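Local coordinates for Trp Repressor Binding Protein (Bacillus subtilis, PDB 1RLI) that is a putative FMN-containing oxidoreductase of the SsuE family that probably draws its reducing power from NADPH, at residues H141-H144 and S149-G152; L75-P80 and D95-T100; G16-V21 and I121-D126; P134-F139 and Y153-G158; A23-Q28 and Q169-A174. All blocks are in the same frame, centred on the assembly; numbering follows the deposited sequence.

In the fold
From the N terminus, the first helix opens two long loops: contact 3 closes one at 121-126, where the helix start meets an inner strand, and contact 5 closes the other at 169-174, where the helix packs on the last helix. The two cross, since their segments alternate. Contact 2, a short closure from strand 74-80 to 95-100, lies within both loops. Contact 4 joins helix 133-146 to the edge strand 149-157, with contact 1 inside it at the turn between them; both fall within the span of contact 5. Contact 3 ties a helix to one face of a flavodoxin-like sheet, over which contact 5 joins two helices; contacts 1, 2 and 4 lie on the other.

Contact 1 (H141-H144 and S149-G152); sequences HIFH and SFKG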
# COMPACT_ATOMS: atom_id res chain seq x y z
N HIS D 141 -6.37 -5.69 5.70
CA HIS D 141 -5.73 -6.48 6.76
C HIS D 141 -6.70 -6.74 7.91
O HIS D 141 -6.72 -7.83 8.47
CB HIS D 141 -4.49 -5.78 7.32
CG HIS D 141 -3.32 -5.74 6.38
ND1 HIS D 141 -2.89 -6.86 5.68
CD2 HIS D 141 -2.49 -4.74 6.03
CE1 HIS D 141 -1.84 -6.53 4.94
NE2 HIS D 141 -1.58 -5.25 5.14
N ILE D 142 -7.49 -5.74 8.26
CA ILE D 142 -8.47 -5.89 9.34
C ILE D 142 -9.46 -7.02 9.00
O ILE D 142 -9.67 -7.96 9.80
CB ILE D 142 -9.26 -4.57 9.56
CG1 ILE D 142 -8.31 -3.51 10.13
CG2 ILE D 142 -10.47 -4.81 10.48
CD1 ILE D 142 -8.95 -2.10 10.19
N PHE D 143 -10.07 -6.95 7.83
CA PHE D 143 -11.03 -7.98 7.47
C PHE D 143 -10.40 -9.37 7.34
O PHE D 143 -10.98 -10.36 7.81
CB PHE D 143 -11.77 -7.60 6.17
CG PHE D 143 -12.52 -6.30 6.26
CD1 PHE D 143 -13.19 -5.95 7.44
CD2 PHE D 143 -12.56 -5.42 5.19
CE1 PHE D 143 -13.88 -4.75 7.55
CE2 PHE D 143 -13.26 -4.20 5.29
CZ PHE D 143 -13.92 -3.87 6.47
N HIS D 144 -9.21 -9.44 6.75
CA HIS D 144 -8.53 -10.71 6.59
C HIS D 144 -8.25 -11.33 7.95
O HIS D 144 -8.31 -12.55 8.10
CB HIS D 144 -7.21 -10.55 5.87
CG HIS D 144 -6.46 -11.83 5.71
ND1 HIS D 144 -6.81 -12.78 4.77
CD2 HIS D 144 -5.42 -12.35 6.41
CE1 HIS D 144 -6.01 -13.83 4.89
NE2 HIS D 144 -5.16 -13.59 5.87
N SER D 149 -14.75 -11.58 4.22
CA SER D 149 -14.47 -11.34 2.81
C SER D 149 -14.68 -9.85 2.50
O SER D 149 -15.75 -9.31 2.72
CB SER D 149 -15.39 -12.18 1.93
OG SER D 149 -15.17 -13.56 2.18
N PHE D 150 -13.65 -9.22 1.95
CA PHE D 150 -13.68 -7.80 1.60
C PHE D 150 -14.14 -7.80 0.17
O PHE D 150 -13.33 -7.98 -0.75
CB PHE D 150 -12.26 -7.21 1.73
CG PHE D 150 -12.21 -5.71 1.67
CD1 PHE D 150 -13.37 -4.94 1.58
CD2 PHE D 150 -10.98 -5.06 1.72
CE1 PHE D 150 -13.29 -3.52 1.53
CE2 PHE D 150 -10.89 -3.67 1.69
CZ PHE D 150 -12.04 -2.90 1.59
N LYS D 151 -15.45 -7.58 -0.01
CA LYS D 151 -16.12 -7.63 -1.30
C LYS D 151 -16.05 -6.42 -2.21
O LYS D 151 -16.18 -6.56 -3.43
CB LYS D 151 -17.59 -7.98 -1.09
CG LYS D 151 -17.82 -9.34 -0.43
CD LYS D 151 -17.35 -10.47 -1.33
CE LYS D 151 -17.80 -11.83 -0.80
NZ LYS D 151 -17.26 -12.97 -1.59
N GLY D 152 -15.86 -5.23 -1.66
CA GLY D 152 -15.78 -4.06 -2.53
C GLY D 152 -15.72 -2.79 -1.73
O GLY D 152 -15.94 -2.82 -0.52
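A T-shaped aromatic pair lies near the turn from helix 133-146 into the edge strand 149-157: Phe143 of the helix drives the edge of its ring into the face of Phe150 on the strand. The ring centroids are 4.9 Å apart and the planes stand at 72°. Phe143 CD2 leads, 3.5 Å from Phe150 CG, so it sits toward the rim of the Phe150 ring and not over its middle. Beside it Phe143 CE2 lies 3.8 Å from Phe150 CE1, which lays the whole CD2-CE2 side of one ring across the other. With CG anti to the backbone N (chi1 -168°), the ring of Phe150 lies beside the carbonyl carbon, and one face receives Phe143 CD2.

Helix and strand form the second half of a beta-alpha-beta crossover that starts at strand 117-124, and Val120 of that strand touches both phenylalanines. The strand 149-157 is held to it by backbone bonds from Ser149 and Lys151 to Ala118. Phe143 also meets the ring of Phe77, while Phe150 packs on Ile136, Phe139 and Glu140 of its own chain and on Ile130 of the fourth subunit. One residue before Ile142 in the helix, His141 has its ring against Phe84 of the second subunit.

Contact 2 (L75-P80 and D95-T100); sequences LIFATP and DRWSQT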
# COMPACT_ATOMS: atom_id res chain seq x y z
N LEU D 75 -21.88 -6.34 5.96
CA LEU D 75 -21.55 -5.15 6.74
C LEU D 75 -20.90 -4.09 5.86
O LEU D 75 -19.91 -4.38 5.18
CB LEU D 75 -20.58 -5.49 7.87
CG LEU D 75 -20.97 -6.59 8.86
CD1 LEU D 75 -19.88 -6.67 9.95
CD2 LEU D 75 -22.33 -6.29 9.47
N ILE D 76 -21.44 -2.87 5.89
CA ILE D 76 -20.88 -1.76 5.12
C ILE D 76 -20.31 -0.73 6.09
O ILE D 76 -21.04 -0.14 6.89
CB ILE D 76 -21.95 -1.08 4.22
CG1 ILE D 76 -22.47 -2.11 3.23
CG2 ILE D 76 -21.33 0.11 3.47
CD1 ILE D 76 -23.63 -1.65 2.37
N PHE D 77 -19.00 -0.54 6.04
CA PHE D 77 -18.33 0.41 6.93
C PHE D 77 -18.21 1.69 6.15
O PHE D 77 -17.53 1.72 5.13
CB PHE D 77 -16.96 -0.13 7.31
CG PHE D 77 -17.02 -1.34 8.19
CD1 PHE D 77 -17.00 -1.21 9.57
CD2 PHE D 77 -17.15 -2.61 7.63
CE1 PHE D 77 -17.12 -2.35 10.38
CE2 PHE D 77 -17.27 -3.73 8.43
CZ PHE D 77 -17.25 -3.59 9.81
N ALA D 78 -18.87 2.74 6.62
CA ALA D 78 -18.84 4.02 5.93
C ALA D 78 -18.10 5.04 6.77
O ALA D 78 -18.44 5.25 7.94
CB ALA D 78 -20.27 4.49 5.66
N THR D 79 -17.12 5.71 6.18
CA THR D 79 -16.35 6.66 6.99
C THR D 79 -15.72 7.80 6.24
O THR D 79 -15.39 7.67 5.07
CB THR D 79 -15.17 5.94 7.69
OG1 THR D 79 -14.45 6.86 8.52
CG2 THR D 79 -14.18 5.39 6.62
N PRO D 80 -15.57 8.95 6.90
CA PRO D 80 -14.92 10.07 6.22
C PRO D 80 -13.44 9.73 6.37
O PRO D 80 -13.06 8.93 7.24
CB PRO D 80 -15.32 11.28 7.05
CG PRO D 80 -15.57 10.73 8.41
CD PRO D 80 -16.28 9.42 8.10
N ASP D 95 -11.14 -0.93 17.19
CA ASP D 95 -10.12 -1.29 18.18
C ASP D 95 -10.75 -2.12 19.31
O ASP D 95 -10.10 -3.01 19.87
CB ASP D 95 -9.46 -0.06 18.82
CG ASP D 95 -8.39 0.59 17.94
OD1 ASP D 95 -8.03 0.05 16.87
OD2 ASP D 95 -7.90 1.66 18.35
N ARG D 96 -12.00 -1.81 19.67
CA ARG D 96 -12.69 -2.53 20.74
C ARG D 96 -13.03 -3.98 20.36
O ARG D 96 -13.40 -4.79 21.21
CB ARG D 96 -13.95 -1.76 21.19
CG ARG D 96 -14.58 -2.26 22.50
CD ARG D 96 -15.45 -1.15 23.11
NE ARG D 96 -16.25 -1.60 24.24
CZ ARG D 96 -16.95 -0.77 25.01
NH1 ARG D 96 -16.91 0.54 24.76
NH2 ARG D 96 -17.69 -1.25 26.01
N TRP D 97 -12.90 -4.35 19.08
CA TRP D 97 -13.13 -5.75 18.72
C TRP D 97 -12.13 -6.60 19.50
O TRP D 97 -12.35 -7.78 19.73
CB TRP D 97 -12.94 -5.98 17.21
CG TRP D 97 -14.05 -5.42 16.37
CD1 TRP D 97 -15.15 -4.73 16.80
CD2 TRP D 97 -14.13 -5.46 14.94
NE1 TRP D 97 -15.90 -4.33 15.72
CE2 TRP D 97 -15.30 -4.76 14.57
CE3 TRP D 97 -13.32 -6.01 13.94
CZ2 TRP D 97 -15.69 -4.58 13.23
CZ3 TRP D 97 -13.70 -5.83 12.60
CH2 TRP D 97 -14.88 -5.12 12.26
N SER D 98 -11.00 -6.02 19.90
CA SER D 98 -10.02 -6.78 20.67
C SER D 98 -10.67 -7.24 21.98
O SER D 98 -10.40 -8.34 22.45
CB SER D 98 -8.78 -5.93 20.98
OG SER D 98 -7.97 -5.85 19.81
N GLN D 99 -11.50 -6.37 22.55
CA GLN D 99 -12.20 -6.69 23.79
C GLN D 99 -13.29 -7.72 23.54
O GLN D 99 -13.45 -8.67 24.30
CB GLN D 99 -12.85 -5.43 24.39
CG GLN D 99 -11.93 -4.56 25.20
CD GLN D 99 -12.59 -3.24 25.64
OE1 GLN D 99 -13.74 -3.21 26.13
NE2 GLN D 99 -11.86 -2.15 25.46
N THR D 100 -14.05 -7.52 22.48
CA THR D 100 -15.13 -8.44 22.17
C THR D 100 -14.64 -9.84 21.87
O THR D 100 -15.34 -10.81 22.13
CB THR D 100 -15.96 -7.87 21.00
OG1 THR D 100 -16.30 -6.51 21.31
CG2 THR D 100 -17.21 -8.67 20.79
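Phe77 CZ approaches Trp97 CH2 to 3.7 Å, the nearest point between two buried aromatic side chains that reach toward each other from opposite directions, one from strand 74-80 and one from helix 97-100. Phe77 CE1 lies 3.9 Å from Trp97 CZ2, so the far end of the phenyl ring meets the outer benzo edge of the indole along a short front. Phe77 CZ lies near the plane of the indole, while the two ring planes are inclined at 64° and the centroids of the six-membered rings are 6.0 Å apart, an oblique meeting. The bond from CA to CB of Phe77 already points toward the helix, and chi1 of -68° sets the ring beside the backbone N.

The strand is one of the central parallel strands of a flavodoxin-like sheet, and this is the face that carries helices 88-95, 97-100 and 133-146. Backbone bonding of Phe77 to Tyr119 fixes the strand, and Ile9 on the strand beside it touches the phenyl ring. Phe93 makes an edge-to-face pair with Trp97, and Tyr62 also packs on the indole. Replacing Phe77 by an alanine would probably open a gap between Trp97 and Phe143 and leave the indole edge without its mate on the sheet.

Farther along the strand, Thr79 OG1 donates to Pro80 O at 2.8 Å and is also bonded to Ser87 N, pinning the strand end. Ser98 OG, next to Trp97, bonds Trp83 NE1 of the second subunit.

Contact 3 (G16-V21 and I121-D126); sequences GGNTDV and IAVGGD
Asn18 and Thr19, in the first turn of helix 18-27, settle against Val123 of strand 117-124. Ahead of them Gly17 occupies the N-cap position, and its carbonyl oxygen takes the first turn's backbone bond from Val21 N, at 3.0 Å from Gly17 O. Asn18 meets the strand with its methylene: CB lies 3.8 Å from Val123 CG1, the branch that stands anti to the backbone N (chi1 -178°). The amide beyond is used differently, OD1 taking a hydrogen bond from Ile164 N, so the residue packs through its root and bonds through its end. A platinum ion sits about 4 Å from this side chain.

The loop after the first strand and the start of this helix are where flavodoxin-like proteins hold the FMN phosphate, and this segment probably corresponds to that site. Thr19 comes next, more loosely: its OG1 is 4.4 Å from Val123 CG2, and the residue also packs on Ala78 and Pro80 of the neighbouring strand. Asp20 bonds Ser15 N of the loop through OD1 and Asn10 ND2 at the end of strand 6-10 through OD2, while Val21 leans on Ile164 and Leu165.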
# COMPACT_ATOMS: atom_id res chain seq x y z
N GLY D 16 -27.25 14.40 5.38
CA GLY D 16 -26.57 15.25 4.43
C GLY D 16 -25.13 14.87 4.19
O GLY D 16 -24.67 14.83 3.05
N GLY D 17 -24.40 14.57 5.27
CA GLY D 17 -23.00 14.21 5.13
C GLY D 17 -22.75 13.32 3.94
O GLY D 17 -23.59 12.49 3.58
N ASN D 18 -21.58 13.48 3.32
CA ASN D 18 -21.22 12.69 2.15
C ASN D 18 -21.25 11.20 2.41
O ASN D 18 -21.58 10.41 1.53
CB ASN D 18 -19.85 13.10 1.64
CG ASN D 18 -19.79 14.56 1.28
OD1 ASN D 18 -20.64 15.06 0.55
ND2 ASN D 18 -18.78 15.26 1.79
N THR D 19 -20.87 10.82 3.63
CA THR D 19 -20.85 9.43 4.01
C THR D 19 -22.26 8.85 4.03
O THR D 19 -22.50 7.75 3.53
CB THR D 19 -20.18 9.27 5.40
OG1 THR D 19 -18.78 9.56 5.28
CG2 THR D 19 -20.37 7.88 5.92
N ASP D 20 -23.19 9.60 4.62
CA ASP D 20 -24.58 9.15 4.70
C ASP D 20 -25.17 9.00 3.31
O ASP D 20 -25.82 8.00 2.99
CB ASP D 20 -25.43 10.17 5.46
CG ASP D 20 -25.06 10.27 6.92
OD1 ASP D 20 -25.99 10.37 7.75
OD2 ASP D 20 -23.85 10.26 7.24
N VAL D 21 -24.94 10.01 2.48
CA VAL D 21 -25.43 10.02 1.12
C VAL D 21 -24.95 8.83 0.31
O VAL D 21 -25.75 8.13 -0.31
CB VAL D 21 -25.02 11.34 0.40
CG1 VAL D 21 -25.38 11.27 -1.08
CG2 VAL D 21 -25.71 12.53 1.06
N ILE D 121 -17.01 2.32 2.38
CA ILE D 121 -17.32 3.55 1.65
C ILE D 121 -16.53 4.62 2.41
O ILE D 121 -16.74 4.79 3.61
CB ILE D 121 -18.83 3.93 1.72
CG1 ILE D 121 -19.65 2.88 0.96
CG2 ILE D 121 -19.04 5.31 1.12
CD1 ILE D 121 -21.14 3.05 1.13
N ALA D 122 -15.60 5.30 1.74
CA ALA D 122 -14.78 6.32 2.38
C ALA D 122 -14.74 7.57 1.52
O ALA D 122 -14.55 7.51 0.30
CB ALA D 122 -13.35 5.79 2.61
N VAL D 123 -14.93 8.71 2.17
CA VAL D 123 -14.96 9.97 1.45
C VAL D 123 -13.93 10.91 2.02
O VAL D 123 -13.87 11.08 3.23
CB VAL D 123 -16.35 10.64 1.56
CG1 VAL D 123 -16.37 11.94 0.76
CG2 VAL D 123 -17.42 9.68 1.07
N GLY D 124 -13.14 11.53 1.14
CA GLY D 124 -12.11 12.46 1.57
C GLY D 124 -11.97 13.61 0.58
O GLY D 124 -12.40 13.49 -0.56
N GLY D 125 -11.35 14.71 1.01
CA GLY D 125 -11.20 15.85 0.12
C GLY D 125 -9.81 16.05 -0.45
O GLY D 125 -9.56 17.03 -1.16
N ASP D 126 -8.91 15.12 -0.16
CA ASP D 126 -7.53 15.23 -0.63
C ASP D 126 -7.17 14.04 -1.53
O ASP D 126 -6.58 13.08 -1.05
CB ASP D 126 -6.61 15.29 0.61
CG ASP D 126 -5.17 15.66 0.27
OD1 ASP D 126 -4.83 15.85 -0.92
OD2 ASP D 126 -4.36 15.75 1.23

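Contact 4 (P134-F139 and Y153-G158); sequences PLIQQF and YVLGEG
The bond from Gln138 N to Pro134 O, at 2.8 Å, spans the helical turn that carries Ile136 toward Tyr153 and Leu155 of the edge strand; Phe139 N to Leu135 O, at 2.9 Å, continues it. Ile136 is the one residue of this turn that plugs into the strand, and it does so with all its branches. Its CG2 hangs over a face of the Tyr153 ring in a CH-pi contact, 4.0 Å from the centroid and 16° off the normal, set slightly toward the CD2-CE2 rim. Its CD1 touches the same ring near Tyr153 CG, at 4.1 Å, and Ile136 CG1 slides past Leu155 CD2, also at 4.1 Å. Tyrosine and isoleucine side chains cross at about a right angle; the tyrosine CG lies between the backbone N and the carbonyl carbon (chi1 62°).

This is the helix-on-sheet packing of a beta-alpha-beta crossover, and Val120 on the neighbouring strand touches both Ile136 and Tyr153. With an alanine in place of Ile136, one face of Tyr153 would probably lose its CH-pi partner and a gap would open beside Leu155 CD2. Tyr153 OH, at the far end of the ring, bonds Lys129 O of the fourth subunit, and Leu133 of that subunit packs on both Tyr153 and Ile136. Between these two segments, then, helix and strand are joined by apolar packing and a CH-pi contact, while the tyrosine hydroxyl is spent on the neighbouring subunit.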
# COMPACT_ATOMS: atom_id res chain seq x y z
N PRO D 134 -3.92 3.63 1.20
CA PRO D 134 -3.39 2.96 2.39
C PRO D 134 -4.53 2.56 3.33
O PRO D 134 -4.49 1.49 3.95
CB PRO D 134 -2.48 4.01 3.01
CG PRO D 134 -1.89 4.67 1.79
CD PRO D 134 -3.13 4.84 0.89
N LEU D 135 -5.54 3.42 3.44
CA LEU D 135 -6.67 3.10 4.33
C LEU D 135 -7.41 1.84 3.84
O LEU D 135 -7.80 0.98 4.61
CB LEU D 135 -7.66 4.29 4.42
CG LEU D 135 -9.00 3.97 5.09
CD1 LEU D 135 -8.79 3.46 6.54
CD2 LEU D 135 -9.86 5.27 5.10
N ILE D 136 -7.62 1.75 2.54
CA ILE D 136 -8.30 0.57 2.00
C ILE D 136 -7.44 -0.66 2.29
O ILE D 136 -7.97 -1.71 2.63
CB ILE D 136 -8.56 0.72 0.48
CG1 ILE D 136 -9.49 1.92 0.24
CG2 ILE D 136 -9.21 -0.55 -0.09
CD1 ILE D 136 -10.86 1.80 0.96
N GLN D 137 -6.12 -0.54 2.17
CA GLN D 137 -5.25 -1.69 2.45
C GLN D 137 -5.25 -2.03 3.94
O GLN D 137 -5.09 -3.19 4.32
CB GLN D 137 -3.83 -1.42 1.95
CG GLN D 137 -3.77 -1.24 0.45
CD GLN D 137 -2.37 -0.91 -0.04
OE1 GLN D 137 -1.86 0.18 0.22
NE2 GLN D 137 -1.75 -1.86 -0.73
N GLN D 138 -5.47 -1.03 4.78
CA GLN D 138 -5.54 -1.26 6.21
C GLN D 138 -6.83 -2.06 6.44
O GLN D 138 -6.82 -3.06 7.17
CB GLN D 138 -5.60 0.09 6.93
CG GLN D 138 -5.50 0.04 8.44
CD GLN D 138 -5.39 1.45 9.00
OE1 GLN D 138 -6.34 2.23 8.93
NE2 GLN D 138 -4.21 1.80 9.52
N PHE D 139 -7.93 -1.65 5.80
CA PHE D 139 -9.20 -2.39 5.97
C PHE D 139 -9.02 -3.83 5.50
O PHE D 139 -9.56 -4.76 6.10
CB PHE D 139 -10.35 -1.73 5.19
CG PHE D 139 -11.04 -0.63 5.94
CD1 PHE D 139 -11.72 -0.90 7.13
CD2 PHE D 139 -11.04 0.68 5.45
CE1 PHE D 139 -12.39 0.11 7.84
CE2 PHE D 139 -11.72 1.71 6.15
CZ PHE D 139 -12.39 1.42 7.35
N TYR D 153 -15.41 -1.67 -2.39
CA TYR D 153 -15.36 -0.38 -1.71
C TYR D 153 -15.59 0.72 -2.71
O TYR D 153 -15.59 0.49 -3.92
CB TYR D 153 -13.99 -0.16 -1.06
CG TYR D 153 -12.86 -0.12 -2.07
CD1 TYR D 153 -12.49 1.07 -2.71
CD2 TYR D 153 -12.21 -1.30 -2.43
CE1 TYR D 153 -11.49 1.07 -3.70
CE2 TYR D 153 -11.22 -1.31 -3.41
CZ TYR D 153 -10.87 -0.14 -4.03
OH TYR D 153 -9.88 -0.20 -4.99
N VAL D 154 -15.77 1.92 -2.19
CA VAL D 154 -15.91 3.11 -2.99
C VAL D 154 -15.12 4.23 -2.32
O VAL D 154 -15.23 4.45 -1.11
CB VAL D 154 -17.41 3.55 -3.11
CG1 VAL D 154 -17.49 4.85 -3.93
CG2 VAL D 154 -18.24 2.45 -3.76
N LEU D 155 -14.27 4.93 -3.09
CA LEU D 155 -13.52 6.07 -2.55
C LEU D 155 -14.16 7.27 -3.24
O LEU D 155 -14.15 7.36 -4.47
CB LEU D 155 -12.04 6.00 -2.92
CG LEU D 155 -11.20 5.04 -2.08
CD1 LEU D 155 -9.84 4.84 -2.76
CD2 LEU D 155 -11.01 5.61 -0.67
N GLY D 156 -14.74 8.17 -2.44
CA GLY D 156 -15.42 9.32 -3.00
C GLY D 156 -14.75 10.62 -2.61
O GLY D 156 -14.09 10.70 -1.58
N GLU D 157 -14.95 11.65 -3.42
CA GLU D 157 -14.32 12.94 -3.15
C GLU D 157 -15.32 13.96 -2.61
O GLU D 157 -16.39 14.16 -3.18
CB GLU D 157 -13.67 13.44 -4.44
CG GLU D 157 -12.80 14.67 -4.28
CD GLU D 157 -11.88 14.85 -5.48
OE1 GLU D 157 -12.39 14.80 -6.62
OE2 GLU D 157 -10.67 15.04 -5.27
N GLY D 158 -14.96 14.60 -1.50
CA GLY D 158 -15.84 15.57 -0.89
C GLY D 158 -15.23 16.23 0.32
O GLY D 158 -14.48 15.60 1.06

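Contact 5 (A23-Q28 and Q169-A174); sequences AEKAVQ and QALSAA
Ala26 and Ala174 bring helices 18-27 and 168-175 together at their smallest side chains, with CA atoms 4.9 Å apart. The closest touch is a backbone one, a CA-H...O contact in which Ala26 CA lies 3.2 Å from Ala174 O with an angle of 134° at the hydrogen. The methyl of the same residue sits against that oxygen too, Ala26 CB being 3.4 Å from Ala174 O, so the carbonyl oxygen is lodged against CA and CB of one alanine.

With only methyl groups at Ala26 and Ala174, the axes of the two short helical segments come within 8.4 Å; they run in the same general direction, inclined at 35°. Both helices lie on one face of the flavodoxin-like sheet: Ala23 and Val27 rest on strand 6-10, and Ala170 and Ala174 border Val154 and Gly156 of the edge strand.

Apolar contacts are made by Lys25, whose CB meets Ala174 CB at 4.0 Å and whose CG meets Leu171 CD2 at 4.2 Å. Bends at chi2 (-74°) and chi3 fold the lysine over the neighbouring helix, so that its methylenes do the packing. Beyond the apolar pairs, Lys25 CE comes 3.9 Å from Leu171 O, an oxygen already bonded by Ser175 OG. Leu22, one turn before Ala26, touches Leu171 and Ala174 from the side of the first helix, and Leu177 and Leu178 of the tail touch Ala26.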
# COMPACT_ATOMS: atom_id res chain seq x y z
N ALA D 23 -23.78 6.00 1.36
CA ALA D 23 -24.26 4.75 1.94
C ALA D 23 -25.69 4.47 1.48
O ALA D 23 -26.03 3.33 1.17
CB ALA D 23 -24.20 4.81 3.45
N GLU D 24 -26.51 5.51 1.44
CA GLU D 24 -27.90 5.33 1.01
C GLU D 24 -27.99 4.82 -0.43
O GLU D 24 -28.88 4.04 -0.75
CB GLU D 24 -28.67 6.64 1.16
CG GLU D 24 -30.17 6.50 0.88
CD GLU D 24 -30.84 5.46 1.76
OE1 GLU D 24 -30.60 5.47 2.99
OE2 GLU D 24 -31.62 4.64 1.23
N LYS D 25 -27.07 5.26 -1.28
CA LYS D 25 -27.05 4.82 -2.68
C LYS D 25 -26.74 3.33 -2.73
O LYS D 25 -27.29 2.58 -3.55
CB LYS D 25 -25.97 5.58 -3.47
CG LYS D 25 -26.11 7.09 -3.45
CD LYS D 25 -27.25 7.58 -4.33
CE LYS D 25 -26.92 7.39 -5.80
NZ LYS D 25 -27.92 8.03 -6.70
N ALA D 26 -25.85 2.88 -1.84
CA ALA D 26 -25.47 1.48 -1.80
C ALA D 26 -26.56 0.55 -1.26
O ALA D 26 -26.75 -0.54 -1.79
CB ALA D 26 -24.17 1.31 -0.97
N VAL D 27 -27.28 0.99 -0.23
CA VAL D 27 -28.32 0.16 0.38
C VAL D 27 -29.75 0.61 0.10
O VAL D 27 -30.68 0.19 0.81
CB VAL D 27 -28.17 0.09 1.92
CG1 VAL D 27 -26.80 -0.47 2.29
CG2 VAL D 27 -28.36 1.47 2.52
N GLN D 28 -29.94 1.45 -0.91
CA GLN D 28 -31.27 1.95 -1.27
C GLN D 28 -32.30 0.82 -1.40
O GLN D 28 -32.07 -0.17 -2.09
CB GLN D 28 -31.18 2.73 -2.57
CG GLN D 28 -32.48 3.41 -2.98
CD GLN D 28 -32.33 4.22 -4.25
OE1 GLN D 28 -31.92 3.69 -5.30
NE2 GLN D 28 -32.66 5.50 -4.18
N GLN D 169 -18.86 9.63 -10.48
CA GLN D 169 -18.16 8.35 -10.51
C GLN D 169 -18.41 7.62 -9.19
O GLN D 169 -18.65 6.42 -9.16
CB GLN D 169 -16.65 8.57 -10.69
CG GLN D 169 -16.23 9.01 -12.07
CD GLN D 169 -14.74 9.34 -12.15
OE1 GLN D 169 -13.89 8.52 -11.81
NE2 GLN D 169 -14.44 10.56 -12.60
N ALA D 170 -18.35 8.35 -8.08
CA ALA D 170 -18.56 7.75 -6.76
C ALA D 170 -20.02 7.39 -6.53
O ALA D 170 -20.32 6.34 -5.95
CB ALA D 170 -18.08 8.71 -5.65
N LEU D 171 -20.93 8.24 -6.98
CA LEU D 171 -22.35 7.95 -6.80
C LEU D 171 -22.76 6.67 -7.52
O LEU D 171 -23.51 5.87 -6.96
CB LEU D 171 -23.21 9.11 -7.28
CG LEU D 171 -23.16 10.41 -6.47
CD1 LEU D 171 -23.96 11.49 -7.19
CD2 LEU D 171 -23.74 10.18 -5.08
N SER D 172 -22.29 6.47 -8.75
CA SER D 172 -22.66 5.27 -9.49
C SER D 172 -21.91 4.05 -8.97
O SER D 172 -22.42 2.93 -9.03
CB SER D 172 -22.39 5.44 -10.99
OG SER D 172 -21.05 5.80 -11.23
N ALA D 173 -20.71 4.27 -8.46
CA ALA D 173 -19.91 3.18 -7.90
C ALA D 173 -20.62 2.68 -6.64
O ALA D 173 -20.67 1.47 -6.37
CB ALA D 173 -18.53 3.68 -7.54
N ALA D 174 -21.17 3.60 -5.86
CA ALA D 174 -21.87 3.21 -4.63
C ALA D 174 -23.17 2.47 -4.97
O ALA D 174 -23.53 1.48 -4.32
CB ALA D 174 -22.16 4.47 -3.77